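Local coordinates for core protein VP7 (African horsesickness virus, PDB 1AHS) that forms, as a trimer, the surface layer of the viral core and binds the inner protein VP3, at residues T1-G6 with N29-E34; A42-A47 with P105-N110; V62-R67 with I117-V122. All blocks are in the same frame, centred on the assembly; numbering follows the deposited sequence.

The top domain of VP7 is a beta sandwich, and the three contacts sample its two sheets and the first residues of the fragment. Interactions 1 and 3 share one sheet, in which strands 32-37 and 116-122 are neighbours, and their centres lie about 13 Å apart. Interaction 2 belongs to the other sheet; it meets interaction 3, also about 13 Å away between centres, where Val108 packs on Leu118 and Phe120. Interactions 1 and 2 do not touch, with centres about 18 Å apart. Along the sequence interaction 1 closes first, whereas 2 and 3 interleave, each pairing an earlier strand with a later one. Interactions 1 and 3 also meet other subunits of the trimer.

Interaction 1 of 3, residues T1-G6 with N29-E34; sequences TGPYAG and NSNIAE
Tyr4 packs against the bend at Ser30, where a type I beta turn from Gly2 to Ala5 lies against the loop leading into strand 32-37 of the beta sandwich. The backbone joins the two: Tyr4 N donates to Ser30 O at 3.0 Å, from a position tilted 26° out of the carbonyl plane. Followed outward, Tyr4 CB sits 3.5 Å from Ser30 O, with Asn29 O little farther. With CG anti to the carbonyl carbon (chi1 -50°), CD2 then passes Ser30 O and comes 4.1 Å from Ile32 N, which lies at the ring edge, while CE2 meets Ala33 CB obliquely at 4.3 Å. The flat ring thus lies along the backbone of 29-32, and the hydroxyl gives its buried tip a hydrogen bond to Leu49 O. Pro3 CG lies over one face of this ring, 3.7 Å above the plane, and the stiff proline ring suits the first corner of the turn. Gly2 CA lies 3.0 Å from Asn31 OD1, where a CB would collide with that oxygen and with Ser30 O; Asn31 ND2 is held by Val122 O. Ser30 N donates to Glu121 of the second subunit, placing the turn at the trimer interface. Asn29 shapes the loop from within by an Asx turn: its OD1 accepts from Asn31 N at 2.6 Å, in the carbonyl plane.

Interaction 2 of 3, residues A42-A47 with P105-N110; sequences AGQVNA and PVNVGN
Asn46, its CG anti to the carbonyl carbon (chi1 -78°) and its amide turned by a chi2 of 75°, brings OD1 to Val106 N, while Gln44, with CG anti to the backbone N (chi1 -164°), lays its methylene chain across the opposing strand. The asparagine bond is 3.0 Å from Val106 N to Asn46 OD1 and nearly straight at hydrogen, although the donor stands off the amide plane. Asn46 ND2 donates to Ala104 O, so one primary amide, able to give and to accept, serves two backbone groups around Pro105. Gln44 CG comes within 3.3 Å of Val106 O, and Gln44 NE2 lies 3.9 Å from Pro105 CB. The glutamine suits this exposed edge because its aliphatic part can pack while its amide probably remains accessible to solvent. The backbone forms an antiparallel ladder joining strand 41-44, the outermost of its sheet within the chain, to strand 106-110 in the beta sandwich. Gly43 and Val108 form the hydrogen-bonded pair, exchanging N-H and C=O in both directions, with Val108 N to Gly43 O at 2.9 Å. Val45 N continues the ladder to Val106 O at 3.1 Å just before helix 46-49 begins, where Val45 is the N-cap residue. Branched valines suit the buried face: Val45 CG1 meets Val106 CG1 at 4.0 Å, and Val108 reaches Leu118 and Phe120 of the other sheet.

Interaction 3 of 3, residues V62-R67 with I117-V122; sequences VWRPLR and ILQFEV
Trp63 and Leu118 lie side by side and point the same way, with Trp63 CE3 4.0 Å from Leu118 CG, on the face of the sheet turned to the sandwich interior. Phe120 joins them obliquely, its CE1 resting 3.7 Å from Trp63 CB. Large apolar residues suit this face because it must fill the core of the beta sandwich, where Val85 of the other sheet receives Trp63 and Leu118; the indole N-H is satisfied by Val92 O. Backbone bonds knit the antiparallel strands 59-65 and 116-122 beneath these groups. Arg64 and Gln119 form a hydrogen-bonded pair, in which Gln119 N reaches Arg64 O at 3.0 Å. Pro65, which has no N-H to offer, sits fittingly in a non-hydrogen-bonded pair with Leu118, and Leu66 N resumes the bonding to Ile117 O at 3.1 Å. On the face away from Trp63, Leu118 and Phe120, Leu66 crosses Gln119 at about a right angle, CD2 against CB. Arg64 runs alongside Gln119 there, its NH1 near Gln119 NE2 without a hydrogen bond, since both are donors. Bends at chi2 (-95°) and chi3 (-119°) carry Arg64 NH1 to Glu121 OE1 at 3.3 Å in a salt bridge; the carboxylate, at the end of an extended chain, is turned 41° from the guanidinium. Glu121 OE1 has a second partner on the third subunit. Pairing the two charges probably offsets the cost of burying them, and it holds Arg64 where NE donates to Ala7 O of the third subunit.

Interaction 1 of 3, residues T1-G6 with N29-E34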
ATOM      1  N   THR B   1     -16.159   4.014  -0.831  1.00 49.61           N
ATOM      2  CA  THR B   1     -15.943   3.609   0.569  1.00 52.47           C
ATOM      3  C   THR B   1     -15.610   2.083   0.827  1.00 48.85           C
ATOM      4  O   THR B   1     -16.020   1.161   0.078  1.00 51.92           O
ATOM      5  CB  THR B   1     -17.163   4.076   1.457  1.00 50.71           C
ATOM      6  OG1 THR B   1     -16.712   4.528   2.740  1.00 55.34           O
ATOM      7  CG2 THR B   1     -18.221   2.950   1.624  1.00 45.13           C
ATOM      8  N   GLY B   2     -14.811   1.861   1.867  1.00 47.43           N
ATOM      9  CA  GLY B   2     -14.401   0.539   2.300  1.00 40.06           C
ATOM     10  C   GLY B   2     -14.765   0.522   3.771  1.00 36.64           C
ATOM     11  O   GLY B   2     -14.904   1.581   4.399  1.00 40.18           O
ATOM     12  N   PRO B   3     -14.782  -0.639   4.398  1.00 30.85           N
ATOM     13  CA  PRO B   3     -15.161  -0.651   5.801  1.00 28.17           C
ATOM     14  C   PRO B   3     -14.284   0.035   6.806  1.00 33.33           C
ATOM     15  O   PRO B   3     -14.742   0.343   7.913  1.00 38.11           O
ATOM     16  CB  PRO B   3     -15.263  -2.123   6.085  1.00 25.38           C
ATOM     17  CG  PRO B   3     -14.229  -2.701   5.185  1.00 27.13           C
ATOM     18  CD  PRO B   3     -14.421  -1.977   3.913  1.00 30.80           C
ATOM     19  N   TYR B   4     -13.046   0.341   6.431  1.00 34.12           N
ATOM     20  CA  TYR B   4     -12.109   0.897   7.400  1.00 31.04           C
ATOM     21  C   TYR B   4     -11.795   2.352   7.179  1.00 33.71           C
ATOM     22  O   TYR B   4     -10.812   2.875   7.719  1.00 34.52           O
ATOM     23  CB  TYR B   4     -10.803   0.063   7.428  1.00 31.44           C
ATOM     24  CG  TYR B   4     -11.016  -1.445   7.574  1.00 30.65           C
ATOM     25  CD1 TYR B   4     -12.012  -1.952   8.407  1.00 27.67           C
ATOM     26  CD2 TYR B   4     -10.352  -2.344   6.747  1.00 26.00           C
ATOM     27  CE1 TYR B   4     -12.354  -3.313   8.380  1.00 28.95           C
ATOM     28  CE2 TYR B   4     -10.687  -3.699   6.728  1.00 28.05           C
ATOM     29  CZ  TYR B   4     -11.693  -4.158   7.537  1.00 27.96           C
ATOM     30  OH  TYR B   4     -12.095  -5.457   7.448  1.00 30.28           O
ATOM     31  N   ALA B   5     -12.677   3.042   6.467  1.00 36.06           N
ATOM     32  CA  ALA B   5     -12.457   4.458   6.180  1.00 33.09           C
ATOM     33  C   ALA B   5     -12.386   5.344   7.417  1.00 31.26           C
ATOM     34  O   ALA B   5     -11.640   6.307   7.430  1.00 36.45           O
ATOM     35  CB  ALA B   5     -13.507   4.974   5.186  1.00 33.80           C
ATOM     36  N   GLY B   6     -13.021   4.939   8.504  1.00 28.85           N
ATOM     37  CA  GLY B   6     -13.022   5.767   9.691  1.00 29.61           C
ATOM     38  C   GLY B   6     -11.935   5.539  10.698  1.00 33.95           C
ATOM     39  O   GLY B   6     -11.985   6.098  11.787  1.00 41.84           O
ATOM     40  N   ASN B  29      -5.363   0.941   4.921  1.00 27.63           N
ATOM     41  CA  ASN B  29      -6.188   1.880   4.185  1.00 25.34           C
ATOM     42  C   ASN B  29      -7.643   1.430   4.340  1.00 25.47           C
ATOM     43  O   ASN B  29      -7.914   0.572   5.149  1.00 25.47           O
ATOM     44  CB  ASN B  29      -5.737   1.967   2.714  1.00 28.33           C
ATOM     45  CG  ASN B  29      -6.109   0.740   1.871  1.00 26.49           C
ATOM     46  OD1 ASN B  29      -7.096   0.067   2.126  1.00 32.59           O
ATOM     47  ND2 ASN B  29      -5.353   0.508   0.806  1.00 25.50           N
ATOM     48  N   SER B  30      -8.567   2.015   3.589  1.00 27.39           N
ATOM     49  CA  SER B  30      -9.989   1.662   3.659  1.00 28.93           C
ATOM     50  C   SER B  30     -10.366   0.227   3.519  1.00 29.79           C
ATOM     51  O   SER B  30     -11.434  -0.145   3.990  1.00 34.56           O
ATOM     52  CB  SER B  30     -10.762   2.359   2.566  1.00 25.78           C
ATOM     53  OG  SER B  30     -10.736   3.704   2.878  1.00 44.38           O
ATOM     54  N   ASN B  31      -9.593  -0.546   2.767  1.00 24.95           N
ATOM     55  CA  ASN B  31      -9.939  -1.932   2.536  1.00 26.22           C
ATOM     56  C   ASN B  31      -8.964  -3.023   2.978  1.00 26.41           C
ATOM     57  O   ASN B  31      -9.288  -4.216   2.923  1.00 26.42           O
ATOM     58  CB  ASN B  31     -10.305  -2.103   1.059  1.00 38.98           C
ATOM     59  CG  ASN B  31     -11.673  -1.540   0.749  1.00 49.67           C
ATOM     60  OD1 ASN B  31     -11.871  -0.334   0.852  1.00 61.37           O
ATOM     61  ND2 ASN B  31     -12.640  -2.405   0.401  1.00 54.89           N
ATOM     62  N   ILE B  32      -7.846  -2.615   3.558  1.00 23.77           N
ATOM     63  CA  ILE B  32      -6.827  -3.552   3.948  1.00 19.05           C
ATOM     64  C   ILE B  32      -6.379  -3.407   5.392  1.00 20.24           C
ATOM     65  O   ILE B  32      -6.132  -2.304   5.887  1.00 20.17           O
ATOM     66  CB  ILE B  32      -5.626  -3.389   2.984  1.00 17.61           C
ATOM     67  CG1 ILE B  32      -6.109  -3.543   1.557  1.00 15.05           C
ATOM     68  CG2 ILE B  32      -4.570  -4.424   3.232  1.00 18.01           C
ATOM     69  CD1 ILE B  32      -4.998  -3.560   0.568  1.00 17.21           C
ATOM     70  N   ALA B  33      -6.233  -4.540   6.057  1.00 19.01           N
ATOM     71  CA  ALA B  33      -5.783  -4.569   7.429  1.00 17.71           C
ATOM     72  C   ALA B  33      -4.698  -5.653   7.441  1.00 17.31           C
ATOM     73  O   ALA B  33      -4.698  -6.529   6.573  1.00 18.62           O
ATOM     74  CB  ALA B  33      -6.948  -4.956   8.327  1.00 16.27           C
ATOM     75  N   GLU B  34      -3.775  -5.614   8.385  1.00 21.57           N
ATOM     76  CA  GLU B  34      -2.735  -6.631   8.448  1.00 18.33           C
ATOM     77  C   GLU B  34      -2.538  -7.040   9.894  1.00 18.34           C
ATOM     78  O   GLU B  34      -2.655  -6.205  10.777  1.00 21.12           O
ATOM     79  CB  GLU B  34      -1.400  -6.053   7.966  1.00 22.90           C
ATOM     80  CG  GLU B  34      -1.298  -5.765   6.468  1.00 18.97           C
ATOM     81  CD  GLU B  34       0.069  -5.238   6.023  1.00 19.47           C
ATOM     82  OE1 GLU B  34       0.975  -4.977   6.864  1.00 23.21           O
ATOM     83  OE2 GLU B  34       0.239  -5.055   4.795  1.00 24.91           O
TER

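Interaction 2 of 3, residues A42-A47 with P105-N110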
ATOM      1  N   ALA B  42      -1.303 -17.465  17.779  1.00 27.34           N
ATOM      2  CA  ALA B  42      -2.681 -17.605  17.361  1.00 26.83           C
ATOM      3  C   ALA B  42      -3.485 -16.519  18.056  1.00 28.57           C
ATOM      4  O   ALA B  42      -3.128 -16.064  19.161  1.00 28.72           O
ATOM      5  CB  ALA B  42      -3.193 -18.941  17.743  1.00 32.57           C
ATOM      6  N   GLY B  43      -4.576 -16.111  17.419  1.00 26.69           N
ATOM      7  CA  GLY B  43      -5.407 -15.067  17.991  1.00 25.35           C
ATOM      8  C   GLY B  43      -6.673 -14.973  17.180  1.00 28.21           C
ATOM      9  O   GLY B  43      -6.803 -15.686  16.179  1.00 31.53           O
ATOM     10  N   GLN B  44      -7.622 -14.163  17.655  1.00 33.06           N
ATOM     11  CA  GLN B  44      -8.926 -13.939  16.999  1.00 34.30           C
ATOM     12  C   GLN B  44      -8.874 -12.500  16.495  1.00 34.69           C
ATOM     13  O   GLN B  44      -8.433 -11.599  17.195  1.00 40.61           O
ATOM     14  CB  GLN B  44     -10.105 -14.138  17.960  1.00 37.87           C
ATOM     15  CG  GLN B  44     -11.458 -14.302  17.234  1.00 48.18           C
ATOM     16  CD  GLN B  44     -12.624 -14.430  18.181  1.00 49.96           C
ATOM     17  OE1 GLN B  44     -13.272 -13.441  18.529  1.00 54.60           O
ATOM     18  NE2 GLN B  44     -12.886 -15.649  18.623  1.00 50.65           N
ATOM     19  N   VAL B  45      -9.481 -12.253  15.357  1.00 33.80           N
ATOM     20  CA  VAL B  45      -9.315 -10.978  14.725  1.00 32.33           C
ATOM     21  C   VAL B  45     -10.629 -10.269  14.378  1.00 32.81           C
ATOM     22  O   VAL B  45     -10.669  -9.288  13.629  1.00 33.33           O
ATOM     23  CB  VAL B  45      -8.371 -11.320  13.536  1.00 31.84           C
ATOM     24  CG1 VAL B  45      -8.970 -11.066  12.211  1.00 31.34           C
ATOM     25  CG2 VAL B  45      -6.989 -10.777  13.776  1.00 31.20           C
ATOM     26  N   ASN B  46     -11.699 -10.716  15.023  1.00 33.21           N
ATOM     27  CA  ASN B  46     -13.021 -10.141  14.792  1.00 35.51           C
ATOM     28  C   ASN B  46     -13.037  -8.625  14.972  1.00 33.07           C
ATOM     29  O   ASN B  46     -13.366  -7.914  14.054  1.00 36.15           O
ATOM     30  CB  ASN B  46     -14.057 -10.786  15.712  1.00 33.20           C
ATOM     31  CG  ASN B  46     -14.476 -12.134  15.234  1.00 35.37           C
ATOM     32  OD1 ASN B  46     -13.732 -13.109  15.367  1.00 36.67           O
ATOM     33  ND2 ASN B  46     -15.649 -12.205  14.626  1.00 35.60           N
ATOM     34  N   ALA B  47     -12.633  -8.141  16.139  1.00 31.81           N
ATOM     35  CA  ALA B  47     -12.617  -6.715  16.440  1.00 32.94           C
ATOM     36  C   ALA B  47     -11.934  -5.865  15.398  1.00 34.66           C
ATOM     37  O   ALA B  47     -12.256  -4.692  15.243  1.00 37.59           O
ATOM     38  CB  ALA B  47     -11.944  -6.483  17.775  1.00 32.75           C
ATOM     39  N   PRO B 105     -16.620 -16.331  14.414  1.00 37.94           N
ATOM     40  CA  PRO B 105     -15.208 -16.199  14.801  1.00 35.40           C
ATOM     41  C   PRO B 105     -14.219 -16.385  13.634  1.00 32.49           C
ATOM     42  O   PRO B 105     -14.379 -17.309  12.819  1.00 32.07           O
ATOM     43  CB  PRO B 105     -15.055 -17.291  15.863  1.00 31.61           C
ATOM     44  CG  PRO B 105     -15.959 -18.343  15.369  1.00 35.54           C
ATOM     45  CD  PRO B 105     -17.198 -17.566  14.977  1.00 32.49           C
ATOM     46  N   VAL B 106     -13.268 -15.453  13.519  1.00 31.14           N
ATOM     47  CA  VAL B 106     -12.212 -15.520  12.508  1.00 28.69           C
ATOM     48  C   VAL B 106     -10.937 -15.717  13.307  1.00 30.68           C
ATOM     49  O   VAL B 106     -10.604 -14.866  14.123  1.00 30.32           O
ATOM     50  CB  VAL B 106     -12.124 -14.228  11.727  1.00 27.49           C
ATOM     51  CG1 VAL B 106     -10.936 -14.249  10.813  1.00 25.24           C
ATOM     52  CG2 VAL B 106     -13.368 -14.072  10.895  1.00 28.43           C
ATOM     53  N   ASN B 107     -10.319 -16.897  13.213  1.00 31.95           N
ATOM     54  CA  ASN B 107      -9.081 -17.180  13.964  1.00 26.40           C
ATOM     55  C   ASN B 107      -7.937 -17.208  12.992  1.00 27.04           C
ATOM     56  O   ASN B 107      -8.033 -17.661  11.843  1.00 25.40           O
ATOM     57  CB  ASN B 107      -9.132 -18.477  14.756  1.00 32.92           C
ATOM     58  CG  ASN B 107     -10.230 -18.480  15.807  1.00 38.90           C
ATOM     59  OD1 ASN B 107     -10.155 -17.811  16.820  1.00 44.84           O
ATOM     60  ND2 ASN B 107     -11.262 -19.250  15.555  1.00 47.99           N
ATOM     61  N   VAL B 108      -6.810 -16.800  13.507  1.00 25.69           N
ATOM     62  CA  VAL B 108      -5.659 -16.636  12.679  1.00 23.45           C
ATOM     63  C   VAL B 108      -4.533 -17.396  13.386  1.00 22.93           C
ATOM     64  O   VAL B 108      -4.469 -17.414  14.624  1.00 20.23           O
ATOM     65  CB  VAL B 108      -5.479 -15.094  12.575  1.00 22.15           C
ATOM     66  CG1 VAL B 108      -4.544 -14.555  13.625  1.00 18.38           C
ATOM     67  CG2 VAL B 108      -5.248 -14.670  11.212  1.00 21.10           C
ATOM     68  N   GLY B 109      -3.734 -18.138  12.629  1.00 22.53           N
ATOM     69  CA  GLY B 109      -2.667 -18.864  13.276  1.00 19.21           C
ATOM     70  C   GLY B 109      -1.355 -18.850  12.536  1.00 21.55           C
ATOM     71  O   GLY B 109      -1.324 -18.895  11.312  1.00 21.65           O
ATOM     72  N   ASN B 110      -0.276 -18.807  13.302  1.00 21.97           N
ATOM     73  CA  ASN B 110       1.081 -18.830  12.752  1.00 26.42           C
ATOM     74  C   ASN B 110       1.873 -19.879  13.548  1.00 31.48           C
ATOM     75  O   ASN B 110       2.632 -19.531  14.451  1.00 33.56           O
ATOM     76  CB  ASN B 110       1.746 -17.449  12.871  1.00 28.45           C
ATOM     77  CG  ASN B 110       3.140 -17.404  12.263  1.00 25.73           C
ATOM     78  OD1 ASN B 110       3.372 -17.861  11.130  1.00 27.75           O
ATOM     79  ND2 ASN B 110       4.065 -16.828  12.997  1.00 22.41           N
TER

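Interaction 3 of 3, residues V62-R67 with I117-V122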
ATOM      1  N   VAL B  62     -10.374 -11.683   1.259  1.00 25.78           N
ATOM      2  CA  VAL B  62      -9.372 -12.709   0.949  1.00 20.77           C
ATOM      3  C   VAL B  62      -8.226 -12.424   1.863  1.00 24.13           C
ATOM      4  O   VAL B  62      -8.062 -11.298   2.278  1.00 25.45           O
ATOM      5  CB  VAL B  62      -8.747 -12.636  -0.445  1.00 20.38           C
ATOM      6  CG1 VAL B  62      -9.647 -13.160  -1.406  1.00 25.27           C
ATOM      7  CG2 VAL B  62      -8.434 -11.256  -0.844  1.00 23.29           C
ATOM      8  N   TRP B  63      -7.457 -13.441   2.227  1.00 27.03           N
ATOM      9  CA  TRP B  63      -6.278 -13.203   3.044  1.00 26.28           C
ATOM     10  C   TRP B  63      -5.071 -13.849   2.358  1.00 27.89           C
ATOM     11  O   TRP B  63      -5.212 -14.647   1.430  1.00 28.95           O
ATOM     12  CB  TRP B  63      -6.457 -13.773   4.440  1.00 23.71           C
ATOM     13  CG  TRP B  63      -6.425 -15.238   4.485  1.00 28.78           C
ATOM     14  CD1 TRP B  63      -7.454 -16.095   4.235  1.00 28.31           C
ATOM     15  CD2 TRP B  63      -5.288 -16.046   4.786  1.00 31.04           C
ATOM     16  NE1 TRP B  63      -7.024 -17.387   4.362  1.00 27.10           N
ATOM     17  CE2 TRP B  63      -5.695 -17.386   4.699  1.00 29.38           C
ATOM     18  CE3 TRP B  63      -3.944 -15.765   5.115  1.00 30.89           C
ATOM     19  CZ2 TRP B  63      -4.812 -18.448   4.928  1.00 27.04           C
ATOM     20  CZ3 TRP B  63      -3.060 -16.837   5.345  1.00 21.89           C
ATOM     21  CH2 TRP B  63      -3.504 -18.150   5.249  1.00 19.97           C
ATOM     22  N   ARG B  64      -3.885 -13.383   2.706  1.00 27.55           N
ATOM     23  CA  ARG B  64      -2.665 -13.969   2.200  1.00 23.57           C
ATOM     24  C   ARG B  64      -1.489 -13.495   3.004  1.00 21.28           C
ATOM     25  O   ARG B  64      -1.559 -12.475   3.675  1.00 18.99           O
ATOM     26  CB  ARG B  64      -2.468 -13.830   0.682  1.00 25.74           C
ATOM     27  CG  ARG B  64      -2.608 -12.509   0.086  1.00 29.87           C
ATOM     28  CD  ARG B  64      -4.019 -12.316  -0.438  1.00 35.85           C
ATOM     29  NE  ARG B  64      -4.108 -12.072  -1.880  1.00 35.72           N
ATOM     30  CZ  ARG B  64      -4.405 -10.894  -2.414  1.00 33.33           C
ATOM     31  NH1 ARG B  64      -4.628  -9.830  -1.635  1.00 40.28           N
ATOM     32  NH2 ARG B  64      -4.516 -10.800  -3.721  1.00 37.64           N
ATOM     33  N   PRO B  65      -0.485 -14.345   3.133  1.00 22.51           N
ATOM     34  CA  PRO B  65       0.722 -14.029   3.884  1.00 20.67           C
ATOM     35  C   PRO B  65       1.605 -13.139   3.040  1.00 21.72           C
ATOM     36  O   PRO B  65       1.398 -13.055   1.832  1.00 22.14           O
ATOM     37  CB  PRO B  65       1.347 -15.405   4.087  1.00 21.79           C
ATOM     38  CG  PRO B  65       0.987 -16.126   2.837  1.00 21.89           C
ATOM     39  CD  PRO B  65      -0.456 -15.734   2.643  1.00 21.19           C
ATOM     40  N   LEU B  66       2.531 -12.411   3.664  1.00 23.25           N
ATOM     41  CA  LEU B  66       3.408 -11.579   2.870  1.00 23.07           C
ATOM     42  C   LEU B  66       4.647 -12.384   2.681  1.00 19.83           C
ATOM     43  O   LEU B  66       5.294 -12.760   3.655  1.00 13.01           O
ATOM     44  CB  LEU B  66       3.809 -10.281   3.573  1.00 18.31           C
ATOM     45  CG  LEU B  66       2.878  -9.159   4.026  1.00 19.56           C
ATOM     46  CD1 LEU B  66       3.463  -7.808   3.638  1.00 16.43           C
ATOM     47  CD2 LEU B  66       1.506  -9.338   3.480  1.00 18.70           C
ATOM     48  N   ARG B  67       4.961 -12.685   1.441  1.00 20.99           N
ATOM     49  CA  ARG B  67       6.162 -13.413   1.148  1.00 26.69           C
ATOM     50  C   ARG B  67       7.404 -12.645   1.722  1.00 27.71           C
ATOM     51  O   ARG B  67       8.300 -13.265   2.298  1.00 25.19           O
ATOM     52  CB  ARG B  67       6.230 -13.637  -0.374  1.00 29.57           C
ATOM     53  CG  ARG B  67       7.577 -14.128  -0.902  1.00 36.34           C
ATOM     54  CD  ARG B  67       7.910 -15.560  -0.516  1.00 43.04           C
ATOM     55  NE  ARG B  67       8.156 -16.347  -1.729  1.00 56.92           N
ATOM     56  CZ  ARG B  67       9.361 -16.704  -2.161  1.00 58.61           C
ATOM     57  NH1 ARG B  67      10.443 -16.357  -1.463  1.00 59.71           N
ATOM     58  NH2 ARG B  67       9.486 -17.362  -3.317  1.00 63.22           N
ATOM     59  N   ILE B 117       3.327 -11.840   8.658  1.00 23.24           N
ATOM     60  CA  ILE B 117       2.345 -10.755   8.622  1.00 20.27           C
ATOM     61  C   ILE B 117       1.268 -11.245   7.664  1.00 24.97           C
ATOM     62  O   ILE B 117       1.606 -11.766   6.605  1.00 25.50           O
ATOM     63  CB  ILE B 117       2.878  -9.429   8.075  1.00 12.24           C
ATOM     64  CG1 ILE B 117       3.934  -8.832   8.977  1.00 11.85           C
ATOM     65  CG2 ILE B 117       1.776  -8.388   8.081  1.00 14.45           C
ATOM     66  CD1 ILE B 117       4.399  -7.522   8.461  1.00 14.45           C
ATOM     67  N   LEU B 118      -0.007 -11.174   8.060  1.00 25.17           N
ATOM     68  CA  LEU B 118      -1.111 -11.578   7.187  1.00 22.99           C
ATOM     69  C   LEU B 118      -1.886 -10.337   6.803  1.00 24.38           C
ATOM     70  O   LEU B 118      -2.160  -9.472   7.655  1.00 20.33           O
ATOM     71  CB  LEU B 118      -2.077 -12.509   7.903  1.00 28.84           C
ATOM     72  CG  LEU B 118      -1.824 -14.005   8.002  1.00 31.16           C
ATOM     73  CD1 LEU B 118      -0.404 -14.338   8.363  1.00 33.05           C
ATOM     74  CD2 LEU B 118      -2.736 -14.528   9.061  1.00 33.19           C
ATOM     75  N   GLN B 119      -2.289 -10.293   5.538  1.00 22.94           N
ATOM     76  CA  GLN B 119      -3.049  -9.192   4.993  1.00 23.32           C
ATOM     77  C   GLN B 119      -4.479  -9.637   4.705  1.00 22.55           C
ATOM     78  O   GLN B 119      -4.656 -10.728   4.182  1.00 21.19           O
ATOM     79  CB  GLN B 119      -2.384  -8.758   3.689  1.00 21.44           C
ATOM     80  CG  GLN B 119      -3.194  -7.778   2.915  1.00 23.79           C
ATOM     81  CD  GLN B 119      -2.584  -7.381   1.594  1.00 28.42           C
ATOM     82  OE1 GLN B 119      -1.597  -6.633   1.563  1.00 34.38           O
ATOM     83  NE2 GLN B 119      -3.209  -7.818   0.483  1.00 24.62           N
ATOM     84  N   PHE B 120      -5.479  -8.796   5.005  1.00 23.10           N
ATOM     85  CA  PHE B 120      -6.900  -9.094   4.725  1.00 18.54           C
ATOM     86  C   PHE B 120      -7.356  -7.981   3.847  1.00 20.07           C
ATOM     87  O   PHE B 120      -7.221  -6.854   4.218  1.00 22.56           O
ATOM     88  CB  PHE B 120      -7.749  -9.035   5.995  1.00 16.33           C
ATOM     89  CG  PHE B 120      -7.460 -10.133   6.949  1.00 18.55           C
ATOM     90  CD1 PHE B 120      -8.098 -11.337   6.830  1.00 18.40           C
ATOM     91  CD2 PHE B 120      -6.463  -9.998   7.897  1.00 22.15           C
ATOM     92  CE1 PHE B 120      -7.732 -12.401   7.660  1.00 21.35           C
ATOM     93  CE2 PHE B 120      -6.087 -11.054   8.734  1.00 20.07           C
ATOM     94  CZ  PHE B 120      -6.716 -12.252   8.609  1.00 20.16           C
ATOM     95  N   GLU B 121      -7.906  -8.266   2.695  1.00 16.56           N
ATOM     96  CA  GLU B 121      -8.333  -7.187   1.853  1.00 15.85           C
ATOM     97  C   GLU B 121      -9.816  -7.349   1.642  1.00 19.89           C
ATOM     98  O   GLU B 121     -10.244  -8.375   1.153  1.00 23.15           O
ATOM     99  CB  GLU B 121      -7.642  -7.291   0.495  1.00 17.56           C
ATOM    100  CG  GLU B 121      -8.159  -6.282  -0.528  1.00 24.38           C
ATOM    101  CD  GLU B 121      -7.437  -6.355  -1.836  1.00 29.98           C
ATOM    102  OE1 GLU B 121      -6.456  -7.133  -1.937  1.00 35.21           O
ATOM    103  OE2 GLU B 121      -7.830  -5.622  -2.770  1.00 35.77           O
ATOM    104  N   VAL B 122     -10.601  -6.362   2.024  1.00 20.61           N
ATOM    105  CA  VAL B 122     -12.030  -6.439   1.840  1.00 21.44           C
ATOM    106  C   VAL B 122     -12.378  -6.113   0.409  1.00 26.29           C
ATOM    107  O   VAL B 122     -12.000  -5.082  -0.123  1.00 30.30           O
ATOM    108  CB  VAL B 122     -12.698  -5.512   2.772  1.00 22.80           C
ATOM    109  CG1 VAL B 122     -14.158  -5.491   2.538  1.00 21.73           C
ATOM    110  CG2 VAL B 122     -12.391  -5.943   4.160  1.00 23.18           C
TER